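Local coordinates for uncharacterized protein (Streptococcus thermophilus, PDB 2QZI) that is of unknown function: a small DUF1827-family protein, probably cytosolic and monomeric, with two helices and an antiparallel sheet, at residues Phe70-Lys73 with Arg74-Lys78; Asp79-Met83 with Asp84-Thr88. All coordinates share one frame; numbering follows the deposited sequence.

Contact 1: Phe70-Lys73 with Arg74-Lys78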
loop_
_atom_site.group_PDB
_atom_site.type_symbol
_atom_site.label_atom_id
_atom_site.label_comp_id
_atom_site.label_asym_id
_atom_site.label_seq_id
_atom_site.Cartn_x
_atom_site.Cartn_y
_atom_site.Cartn_z
ATOM N N PHE A 70 -0.182 -7.606 6.745
ATOM C CA PHE A 70 -1.359 -8.009 5.972
ATOM C C PHE A 70 -1.045 -8.110 4.477
ATOM O O PHE A 70 -1.368 -9.095 3.837
ATOM C CB PHE A 70 -2.515 -7.019 6.174
ATOM C CG PHE A 70 -3.791 -7.384 5.381
ATOM C CD1 PHE A 70 -4.738 -8.260 5.909
ATOM C CD2 PHE A 70 -4.010 -6.845 4.113
ATOM C CE1 PHE A 70 -5.919 -8.587 5.159
ATOM C CE2 PHE A 70 -5.131 -7.184 3.337
ATOM C CZ PHE A 70 -6.114 -8.053 3.875
ATOM N N PHE A 71 -0.380 -7.105 3.916
ATOM C CA PHE A 71 -0.032 -7.125 2.472
ATOM C C PHE A 71 0.985 -8.193 2.151
ATOM O O PHE A 71 0.840 -8.920 1.168
ATOM C CB PHE A 71 0.290 -5.724 1.926
ATOM C CG PHE A 71 -0.948 -4.907 1.742
ATOM C CD1 PHE A 71 -1.689 -4.969 0.548
ATOM C CD2 PHE A 71 -1.438 -4.150 2.796
ATOM C CE1 PHE A 71 -2.942 -4.264 0.442
ATOM C CE2 PHE A 71 -2.687 -3.467 2.696
ATOM C CZ PHE A 71 -3.423 -3.515 1.515
ATOM N N LEU A 72 1.951 -8.347 3.038
ATOM C CA LEU A 72 3.023 -9.318 2.844
ATOM C C LEU A 72 2.467 -10.721 2.901
ATOM O O LEU A 72 2.931 -11.621 2.231
ATOM C CB LEU A 72 4.126 -9.130 3.901
ATOM C CG LEU A 72 5.099 -8.005 3.560
ATOM C CD1 LEU A 72 6.044 -7.742 4.727
ATOM C CD2 LEU A 72 5.916 -8.305 2.224
ATOM N N LYS A 73 1.473 -10.921 3.720
ATOM C CA LYS A 73 0.927 -12.240 3.887
ATOM C C LYS A 73 -0.053 -12.555 2.772
ATOM O O LYS A 73 -0.144 -13.703 2.337
ATOM C CB LYS A 73 0.246 -12.359 5.264
ATOM C CG LYS A 73 -0.230 -13.742 5.613
ATOM C CD LYS A 73 -1.049 -13.695 6.896
ATOM C CE LYS A 73 -1.561 -15.088 7.309
ATOM N NZ LYS A 73 -0.465 -16.104 7.307
ATOM N N ARG A 74 -0.796 -11.552 2.317
ATOM C CA ARG A 74 -1.981 -11.799 1.496
ATOM C C ARG A 74 -1.854 -11.366 0.010
ATOM O O ARG A 74 -2.506 -11.952 -0.872
ATOM C CB ARG A 74 -3.229 -11.176 2.144
ATOM C CG ARG A 74 -3.509 -11.664 3.543
ATOM C CD ARG A 74 -4.416 -12.876 3.457
ATOM N NE ARG A 74 -4.195 -13.872 4.506
ATOM C CZ ARG A 74 -5.164 -14.375 5.279
ATOM N NH1 ARG A 74 -6.440 -13.977 5.125
ATOM N NH2 ARG A 74 -4.869 -15.291 6.204
ATOM N N LYS A 75 -1.022 -10.366 -0.270
ATOM C CA LYS A 75 -1.161 -9.620 -1.511
ATOM C C LYS A 75 0.094 -9.604 -2.315
ATOM O O LYS A 75 0.029 -9.449 -3.514
ATOM C CB LYS A 75 -1.627 -8.188 -1.215
ATOM C CG LYS A 75 -2.998 -8.150 -0.467
ATOM C CD LYS A 75 -4.167 -8.341 -1.356
ATOM C CE LYS A 75 -5.398 -8.565 -0.463
ATOM N NZ LYS A 75 -6.698 -8.482 -1.168
ATOM N N ILE A 76 1.244 -9.788 -1.659
ATOM C CA ILE A 76 2.505 -9.594 -2.260
ATOM C C ILE A 76 3.206 -10.948 -2.500
ATOM O O ILE A 76 3.198 -11.811 -1.649
ATOM C CB ILE A 76 3.331 -8.661 -1.360
ATOM C CG1 ILE A 76 2.832 -7.202 -1.468
ATOM C CG2 ILE A 76 4.767 -8.761 -1.697
ATOM C CD1 ILE A 76 3.494 -6.207 -0.501
ATOM N N ASP A 77 3.779 -11.179 -3.678
ATOM C CA ASP A 77 4.352 -12.496 -3.924
ATOM C C ASP A 77 5.810 -12.335 -3.426
ATOM O O ASP A 77 6.595 -11.621 -4.049
ATOM C CB ASP A 77 4.241 -12.797 -5.427
ATOM C CG ASP A 77 5.004 -14.056 -5.865
ATOM O OD1 ASP A 77 5.722 -14.696 -5.065
ATOM O OD2 ASP A 77 4.880 -14.417 -7.049
ATOM N N LYS A 78 6.150 -12.936 -2.276
ATOM C CA LYS A 78 7.432 -12.623 -1.626
ATOM C C LYS A 78 8.589 -13.286 -2.384
ATOM O O LYS A 78 9.747 -12.849 -2.324
ATOM C CB LYS A 78 7.431 -12.981 -0.119
ATOM C CG LYS A 78 6.450 -12.090 0.749
ATOM C CD LYS A 78 6.480 -12.433 2.266
ATOM C CE LYS A 78 5.949 -13.863 2.635
ATOM N NZ LYS A 78 4.500 -14.147 2.234
#
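Phe71 O accepts both Lys75 N (2.8 Å) and Ile76 N, which arrive from opposite faces of its carbonyl plane, while Arg74 N bonds to Phe70 O in the preceding helical step. This is the C-terminal turn of helix 61-74: Lys75 is the first residue to leave helical phi/psi, and the i to i+5 bond from Ile76 widens the last turn as the chain departs. Phe71, Leu72 and Ile76 are the side chains packed on the antiparallel sheet. Ile76 CD1 packs on Phe71 CB (4.0 Å) and its CG2 on Leu72 CD2 (4.1 Å); Phe41 and Phe99 from the strands line the same region. The Lys75 chain crosses the Phe71 ring obliquely, CG 3.6 Å from Phe71 CD1; the bend at chi2 (-80°) turns the chain off that ring, and CE passes Phe70 CE2 at 4.1 Å. Its ammonium group then bonds to Tyr32 OH. On the outer side Arg74 CG lies over one face of the Phe70 ring, toward the rim. Lys73 and Arg74 run alongside each other, Lys73 CE meeting the edge of the guanidinium, although their like charges probably disfavour closer approach. Lys78 folds back through bends at chi3 and chi4, and its NZ donates a hydrogen bond to Leu72 O (3.0 Å), tilted 32° from the carbonyl plane.

Contact 2: Asp79-Met83 with Asp84-Thr88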
loop_
_atom_site.group_PDB
_atom_site.type_symbol
_atom_site.label_atom_id
_atom_site.label_comp_id
_atom_site.label_asym_id
_atom_site.label_seq_id
_atom_site.Cartn_x
_atom_site.Cartn_y
_atom_site.Cartn_z
ATOM N N ASP A 79 8.255 -14.315 -3.124
ATOM C CA ASP A 79 9.212 -14.993 -3.896
ATOM C C ASP A 79 9.971 -14.050 -4.918
ATOM O O ASP A 79 11.142 -14.266 -5.184
ATOM C CB ASP A 79 8.469 -16.069 -4.612
ATOM C CG ASP A 79 9.275 -17.306 -4.811
ATOM O OD1 ASP A 79 10.402 -17.457 -4.224
ATOM O OD2 ASP A 79 8.758 -18.144 -5.586
ATOM N N ILE A 80 9.292 -13.027 -5.452
ATOM C CA ILE A 80 9.907 -12.068 -6.389
ATOM C C ILE A 80 10.318 -10.761 -5.715
ATOM O O ILE A 80 10.885 -9.905 -6.371
ATOM C CB ILE A 80 8.971 -11.699 -7.602
ATOM C CG1 ILE A 80 7.637 -11.140 -7.068
ATOM C CG2 ILE A 80 8.929 -12.889 -8.607
ATOM C CD1 ILE A 80 6.700 -10.355 -8.081
ATOM N N VAL A 81 9.989 -10.593 -4.430
ATOM C CA VAL A 81 10.368 -9.384 -3.763
ATOM C C VAL A 81 11.743 -9.455 -3.180
ATOM O O VAL A 81 12.192 -10.488 -2.735
ATOM C CB VAL A 81 9.258 -8.632 -2.853
ATOM C CG1 VAL A 81 8.098 -9.400 -2.549
ATOM C CG2 VAL A 81 9.868 -7.895 -1.604
ATOM N N LEU A 82 12.415 -8.333 -3.274
ATOM C CA LEU A 82 13.732 -8.132 -2.724
ATOM C C LEU A 82 13.566 -7.666 -1.238
ATOM O O LEU A 82 13.549 -6.471 -0.920
ATOM C CB LEU A 82 14.404 -7.097 -3.586
ATOM C CG LEU A 82 15.215 -7.578 -4.811
ATOM C CD1 LEU A 82 15.202 -9.073 -5.087
ATOM C CD2 LEU A 82 14.946 -6.772 -6.075
HETATM N N MSE A 83 13.415 -8.648 -0.353
HETATM C CA MSE A 83 13.056 -8.431 1.021
HETATM C C MSE A 83 14.116 -7.754 1.833
HETATM O O MSE A 83 13.802 -7.212 2.886
HETATM C CB MSE A 83 12.629 -9.746 1.683
HETATM C CG MSE A 83 11.446 -9.551 2.639
HETATM SE SE MSE A 83 9.755 -9.361 1.720
HETATM C CE MSE A 83 10.403 -10.705 0.444
ATOM N N ASP A 84 15.371 -7.771 1.356
ATOM C CA ASP A 84 16.395 -7.001 1.975
ATOM C C ASP A 84 16.464 -5.576 1.392
ATOM O O ASP A 84 17.383 -4.836 1.751
ATOM C CB ASP A 84 17.761 -7.669 1.720
ATOM C CG ASP A 84 18.045 -7.824 0.219
ATOM O OD1 ASP A 84 17.066 -7.965 -0.584
ATOM O OD2 ASP A 84 19.234 -7.839 -0.160
ATOM N N LYS A 85 15.560 -5.183 0.486
ATOM C CA LYS A 85 15.696 -3.857 -0.186
ATOM C C LYS A 85 14.441 -3.014 0.050
ATOM O O LYS A 85 14.175 -2.059 -0.687
ATOM C CB LYS A 85 15.935 -3.982 -1.692
ATOM C CG LYS A 85 17.093 -4.844 -2.092
ATOM C CD LYS A 85 18.344 -4.133 -1.942
ATOM C CE LYS A 85 19.477 -4.906 -2.646
ATOM N NZ LYS A 85 20.669 -4.903 -1.819
ATOM N N LEU A 86 13.655 -3.384 1.052
ATOM C CA LEU A 86 12.449 -2.600 1.404
ATOM C C LEU A 86 12.829 -1.158 1.782
ATOM O O LEU A 86 13.864 -0.937 2.463
ATOM C CB LEU A 86 11.685 -3.272 2.547
ATOM C CG LEU A 86 11.253 -4.737 2.290
ATOM C CD1 LEU A 86 10.095 -5.199 3.209
ATOM C CD2 LEU A 86 10.860 -4.926 0.804
ATOM N N ARG A 87 12.016 -0.187 1.341
ATOM C CA ARG A 87 12.274 1.241 1.610
ATOM C C ARG A 87 11.063 1.906 2.182
ATOM O O ARG A 87 9.985 1.822 1.603
ATOM C CB ARG A 87 12.638 1.914 0.317
ATOM C CG ARG A 87 13.092 3.340 0.403
ATOM C CD ARG A 87 13.866 3.618 -0.883
ATOM N NE ARG A 87 14.211 5.034 -0.924
ATOM C CZ ARG A 87 13.316 6.000 -1.107
ATOM N NH1 ARG A 87 13.720 7.268 -1.090
ATOM N NH2 ARG A 87 12.028 5.690 -1.303
ATOM N N THR A 88 11.195 2.544 3.341
ATOM C CA THR A 88 9.989 3.083 4.024
ATOM C C THR A 88 10.224 4.566 4.244
ATOM O O THR A 88 11.173 4.934 4.856
ATOM C CB THR A 88 9.688 2.392 5.374
ATOM O OG1 THR A 88 9.734 0.986 5.173
ATOM C CG2 THR A 88 8.294 2.733 5.864
HETATM O O HOH W 1 14.436 -4.696 3.785
#
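Hydrogen bonding joins Lys85 N to Leu82 O (2.8 Å) and closes a type I beta turn, Leu82 to Lys85, just before edge strand 87-91. The N-H points well at the oxygen (152°), yet the donor stands above the carbonyl plane. A water continues the closure: it donates to Met83 O (2.7 Å) and accepts from Leu86 N (3.1 Å), bridging two backbone groups that do not bond directly. Apolar contacts are few. Leu86 CD2 touches Val81 CG2 (3.9 Å), the two side chains crossing at about a right angle, and Leu86 CD1 lies more loosely near the selenium of Met83, a selenomethionine. Lys85 CG rests on Leu82 CB (3.8 Å). Leu86 also packs carbons against the turn's carbonyl oxygens, CD2 on Leu82 O and CG on Met83 O (3.6 Å). Charged groups add little: with chi1 at 58°, the Asp84 carboxylate sits between its backbone N and carbonyl carbon, bringing OD1 back over the Leu82-Met83 peptide, and the salt bridge from OD2 to Lys85 NZ is long. Within the turn, one direct backbone bond and one water hold the reversal, and a backbone bond from Leu82 to Pro100 ties it to strand 94-100; side chains supply modest apolar padding and probably only weak electrostatic help.

The two contacts follow one another along the connection from helix 61-74 to edge strand 87-91. Contact 1 is partly buried, its Phe71, Leu72 and Ile76 side chains facing the sheet; contact 2 is a surface turn with Val81 as its buried residue. The chemistry shifts accordingly, from several main-chain bonds on successive helix carbonyls to a single turn bond supplemented by water. They meet directly: Ile76 CG2 packs on Val81 CG1 (3.5 Å), and Leu72 CD2 lies near Met83 SE. Strand 94-100 borders both, Phe99 touching Leu72 and Ile76 in contact 1 and Leu86 in contact 2.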